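PDB 4D4E: armadillo repeat protein arm00016 from Synthetic construct, which is a computationally designed armadillo repeat protein, made as a scaffold for modular recognition of peptides. Local coordinates for residues G84-E87 with Q88-K91; N235-V238 with Q239-A242. All coordinates share one frame; numbering follows the deposited sequence.

Contact 1 (G84-E87 with Q88-K91)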
loop_
_atom_site.group_PDB
_atom_site.type_symbol
_atom_site.label_atom_id
_atom_site.label_comp_id
_atom_site.label_asym_id
_atom_site.label_seq_id
_atom_site.Cartn_x
_atom_site.Cartn_y
_atom_site.Cartn_z
ATOM N N GLY A 84 0.585 -11.688 3.437
ATOM C CA GLY A 84 0.948 -13.104 3.355
ATOM C C GLY A 84 1.894 -13.298 2.221
ATOM O O GLY A 84 2.418 -12.336 1.651
ATOM N N ASN A 85 2.131 -14.550 1.869
ATOM C CA ASN A 85 3.104 -14.844 0.826
ATOM C C ASN A 85 2.457 -14.477 -0.508
ATOM O O ASN A 85 1.273 -14.071 -0.530
ATOM C CB ASN A 85 3.537 -16.310 0.894
ATOM C CG ASN A 85 2.392 -17.277 0.634
ATOM O OD1 ASN A 85 1.598 -17.137 -0.308
ATOM N ND2 ASN A 85 2.318 -18.282 1.465
ATOM N N ASN A 86 3.210 -14.659 -1.600
ATOM C CA ASN A 86 2.829 -14.204 -2.924
ATOM C C ASN A 86 1.701 -15.045 -3.517
ATOM O O ASN A 86 0.938 -14.525 -4.292
ATOM C CB ASN A 86 4.017 -14.173 -3.908
ATOM C CG ASN A 86 5.056 -13.104 -3.586
ATOM O OD1 ASN A 86 4.895 -12.282 -2.705
ATOM N ND2 ASN A 86 6.140 -13.114 -4.340
ATOM N N GLU A 87 1.597 -16.314 -3.136
ATOM C CA GLU A 87 0.423 -17.151 -3.438
ATOM C C GLU A 87 -0.902 -16.585 -2.851
ATOM O O GLU A 87 -1.973 -16.606 -3.508
ATOM C CB GLU A 87 0.639 -18.575 -2.934
ATOM C CG GLU A 87 1.687 -19.348 -3.707
ATOM C CD GLU A 87 1.296 -20.797 -3.988
ATOM O OE1 GLU A 87 0.288 -21.285 -3.400
ATOM O OE2 GLU A 87 1.983 -21.448 -4.828
ATOM N N GLN A 88 -0.808 -16.022 -1.657
ATOM C CA GLN A 88 -1.984 -15.499 -0.963
ATOM C C GLN A 88 -2.331 -14.132 -1.460
ATOM O O GLN A 88 -3.509 -13.843 -1.563
ATOM C CB GLN A 88 -1.795 -15.527 0.540
ATOM C CG GLN A 88 -1.441 -16.942 0.954
ATOM C CD GLN A 88 -0.924 -17.034 2.364
ATOM O OE1 GLN A 88 -0.109 -16.202 2.828
ATOM N NE2 GLN A 88 -1.382 -18.049 3.061
ATOM N N ILE A 89 -1.338 -13.305 -1.810
ATOM C CA ILE A 89 -1.669 -12.080 -2.493
ATOM C C ILE A 89 -2.372 -12.429 -3.832
ATOM O O ILE A 89 -3.346 -11.789 -4.233
ATOM C CB ILE A 89 -0.440 -11.234 -2.757
ATOM C CG1 ILE A 89 0.145 -10.706 -1.423
ATOM C CG2 ILE A 89 -0.788 -10.133 -3.753
ATOM C CD1 ILE A 89 1.473 -9.972 -1.560
ATOM N N GLN A 90 -1.874 -13.447 -4.523
ATOM C CA GLN A 90 -2.500 -13.892 -5.744
ATOM C C GLN A 90 -4.000 -14.236 -5.631
ATOM O O GLN A 90 -4.822 -13.914 -6.481
ATOM C CB GLN A 90 -1.735 -15.112 -6.250
ATOM C CG GLN A 90 -0.860 -14.756 -7.428
ATOM C CD GLN A 90 -1.622 -13.942 -8.444
ATOM O OE1 GLN A 90 -2.685 -14.366 -8.903
ATOM N NE2 GLN A 90 -1.099 -12.768 -8.786
ATOM N N LYS A 91 -4.307 -15.003 -4.623
ATOM C CA LYS A 91 -5.688 -15.283 -4.259
ATOM C C LYS A 91 -6.547 -14.057 -4.050
ATOM O O LYS A 91 -7.662 -14.084 -4.464
ATOM C CB LYS A 91 -5.735 -16.172 -3.026
ATOM C CG LYS A 91 -5.218 -17.604 -3.298
ATOM C CD LYS A 91 -6.183 -18.375 -4.175
ATOM C CE LYS A 91 -5.441 -18.910 -5.382
ATOM N NZ LYS A 91 -5.021 -20.294 -5.148
#
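Q88 and N85 grip each other at the start of helix 86-94 in a capping box, each side chain serving the other's backbone. N85 is the N-cap: its OD1 accepts from Q88 N at 3.0 Å. In return the extended chain of Q88 swings back over the cap, and its OE1 accepts a hydrogen bond from N85 N at 2.9 Å. The two side chains cross at about a right angle, yet their amide planes lie only 18° apart and are stacked, with N85 ND2 3.6 Å from Q88 CD. Asparagine suits the cap because it is short: with CG between the backbone N and the carbonyl carbon (chi1 63°), OD1 curls round to the opening turn of the helix, whose first N-H groups have no carbonyl a turn earlier. Glutamine has the extra methylene needed to reach back. I89 N donates to N85 O at 3.0 Å, and I89 CG1 lies 3.7 Å from that N85 O. E87 turns its carboxylate outward, while its carbonyl O receives K91 N at 3.0 Å; its negative charge in the first turn is probably favoured by the helix dipole. The Q88 NE2 is also held, donating to Q48 OE1 and N44 O. Helix 44-52 thus covers the Q88 side, with I47 and I51 against its chain, and helix 128-136 lies beyond I89 and Q90, which touch Q130.

Contact 2 (N235-V238 with Q239-A242)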
loop_
_atom_site.group_PDB
_atom_site.type_symbol
_atom_site.label_atom_id
_atom_site.label_comp_id
_atom_site.label_asym_id
_atom_site.label_seq_id
_atom_site.Cartn_x
_atom_site.Cartn_y
_atom_site.Cartn_z
ATOM N N ASN A 235 18.007 11.878 12.947
ATOM C CA ASN A 235 18.095 10.432 13.018
ATOM C C ASN A 235 19.221 9.892 12.122
ATOM O O ASN A 235 19.301 10.203 10.913
ATOM C CB ASN A 235 16.725 9.813 12.643
ATOM C CG ASN A 235 16.722 8.291 12.718
ATOM O OD1 ASN A 235 17.294 7.617 11.868
ATOM N ND2 ASN A 235 16.118 7.745 13.767
ATOM N N GLU A 236 20.080 9.045 12.679
ATOM C CA GLU A 236 21.228 8.603 11.857
ATOM C C GLU A 236 20.840 7.564 10.787
ATOM O O GLU A 236 21.440 7.475 9.769
ATOM C CB GLU A 236 22.455 8.199 12.695
ATOM C CG GLU A 236 22.640 6.732 13.049
ATOM C CD GLU A 236 24.071 6.480 13.492
ATOM O OE1 GLU A 236 25.010 6.899 12.763
ATOM O OE2 GLU A 236 24.263 5.912 14.589
ATOM N N GLU A 237 19.791 6.824 11.046
ATOM C CA GLU A 237 19.296 5.851 10.067
ATOM C C GLU A 237 18.849 6.599 8.800
ATOM O O GLU A 237 19.212 6.215 7.708
ATOM C CB GLU A 237 18.176 5.004 10.704
ATOM C CG GLU A 237 17.488 4.005 9.791
ATOM C CD GLU A 237 18.394 2.861 9.354
ATOM O OE1 GLU A 237 19.577 2.808 9.781
ATOM O OE2 GLU A 237 17.905 2.006 8.574
ATOM N N VAL A 238 18.048 7.648 8.967
ATOM C CA VAL A 238 17.679 8.559 7.873
ATOM C C VAL A 238 18.911 9.108 7.128
ATOM O O VAL A 238 18.918 9.069 5.899
ATOM C CB VAL A 238 16.812 9.742 8.379
ATOM C CG1 VAL A 238 16.527 10.762 7.279
ATOM C CG2 VAL A 238 15.510 9.260 9.021
ATOM N N GLN A 239 19.929 9.644 7.840
ATOM C CA GLN A 239 21.156 10.142 7.171
ATOM C C GLN A 239 21.757 9.064 6.272
ATOM O O GLN A 239 22.193 9.340 5.162
ATOM C CB GLN A 239 22.275 10.592 8.177
ATOM C CG GLN A 239 21.813 11.566 9.232
ATOM C CD GLN A 239 22.958 12.051 10.110
ATOM O OE1 GLN A 239 24.071 11.541 10.039
ATOM N NE2 GLN A 239 22.702 13.085 10.890
ATOM N N LYS A 240 21.796 7.848 6.802
ATOM C CA LYS A 240 22.466 6.743 6.172
ATOM C C LYS A 240 21.718 6.276 4.924
ATOM O O LYS A 240 22.309 6.083 3.867
ATOM C CB LYS A 240 22.515 5.594 7.163
ATOM C CG LYS A 240 23.744 5.632 8.040
ATOM C CD LYS A 240 23.601 4.640 9.171
ATOM C CE LYS A 240 24.965 4.375 9.776
ATOM N NZ LYS A 240 24.846 3.361 10.857
ATOM N N ASN A 241 20.400 6.122 5.062
ATOM C CA ASN A 241 19.541 5.831 3.910
ATOM C C ASN A 241 19.668 6.862 2.818
ATOM O O ASN A 241 19.710 6.496 1.649
ATOM C CB ASN A 241 18.107 5.692 4.362
ATOM C CG ASN A 241 17.945 4.513 5.317
ATOM O OD1 ASN A 241 18.904 3.782 5.534
ATOM N ND2 ASN A 241 16.782 4.355 5.903
ATOM N N ALA A 242 19.792 8.137 3.214
ATOM C CA ALA A 242 19.852 9.281 2.291
ATOM C C ALA A 242 21.143 9.267 1.542
ATOM O O ALA A 242 21.219 9.648 0.370
ATOM C CB ALA A 242 19.775 10.573 3.057
#
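K240 lies along E236 in helix 236-248, the last helix of this armadillo repeat chain, which N235 caps at its N-terminus. From CB, 3.4 Å from E236 O, the lysine runs extended: CG and CD continue past that same carbonyl oxygen, CE comes 3.9 Å from E236 OE1, and NZ ends 4.0 Å from it. The two chains lie side by side and point the same way, but the charges stop short of a salt bridge, so their attraction is probably modest. Lysine suits this exposed face because its methylenes can cover the backbone while the ammonium stays outside.

N235 opens the helix: N235 OD1 accepts from V238 N at 3.0 Å. A weak second bond comes to it from E237 N; with CG anti to the backbone N (chi1 -179°), OD1 is set over the N-H groups of the first turn. Q239 lays its CG 3.3 Å from N235 O and sends NE2 to H233 O. V238, branched and apolar, faces inward onto I197 and L230.

N241 slants across E237, amide and carboxylate planes 79° apart, and its side chain also touches K198 and V201 of helix 194-208. A leucine here has no amide, so the partner of ND2 elsewhere in the structure would probably be left without its donor and the E237 carboxylate would probably face an apolar branch. On the backbone, N241 N meets E237 O at 2.9 Å with a nearly straight N-H...O angle of 175°.

Overall arrangement
Contact 1 and contact 2 both describe the beginning of a helix introduced by an asparagine N-cap, and they come in series along the chain, 84-91 well before 235-242. Their centres are about 32 Å apart and their nearest atoms about 22 Å, so they do not touch. Contact 1 starts helix 86-94, between helices 44-52 and 128-136; contact 2 starts the terminal helix 236-248, packed on helix 194-208. Both belong to the same armadillo-repeat region of an all-helical chain. Separate local caps of this kind, each defining where its own helix begins, accord with a modular protein built by stacking helices one after another.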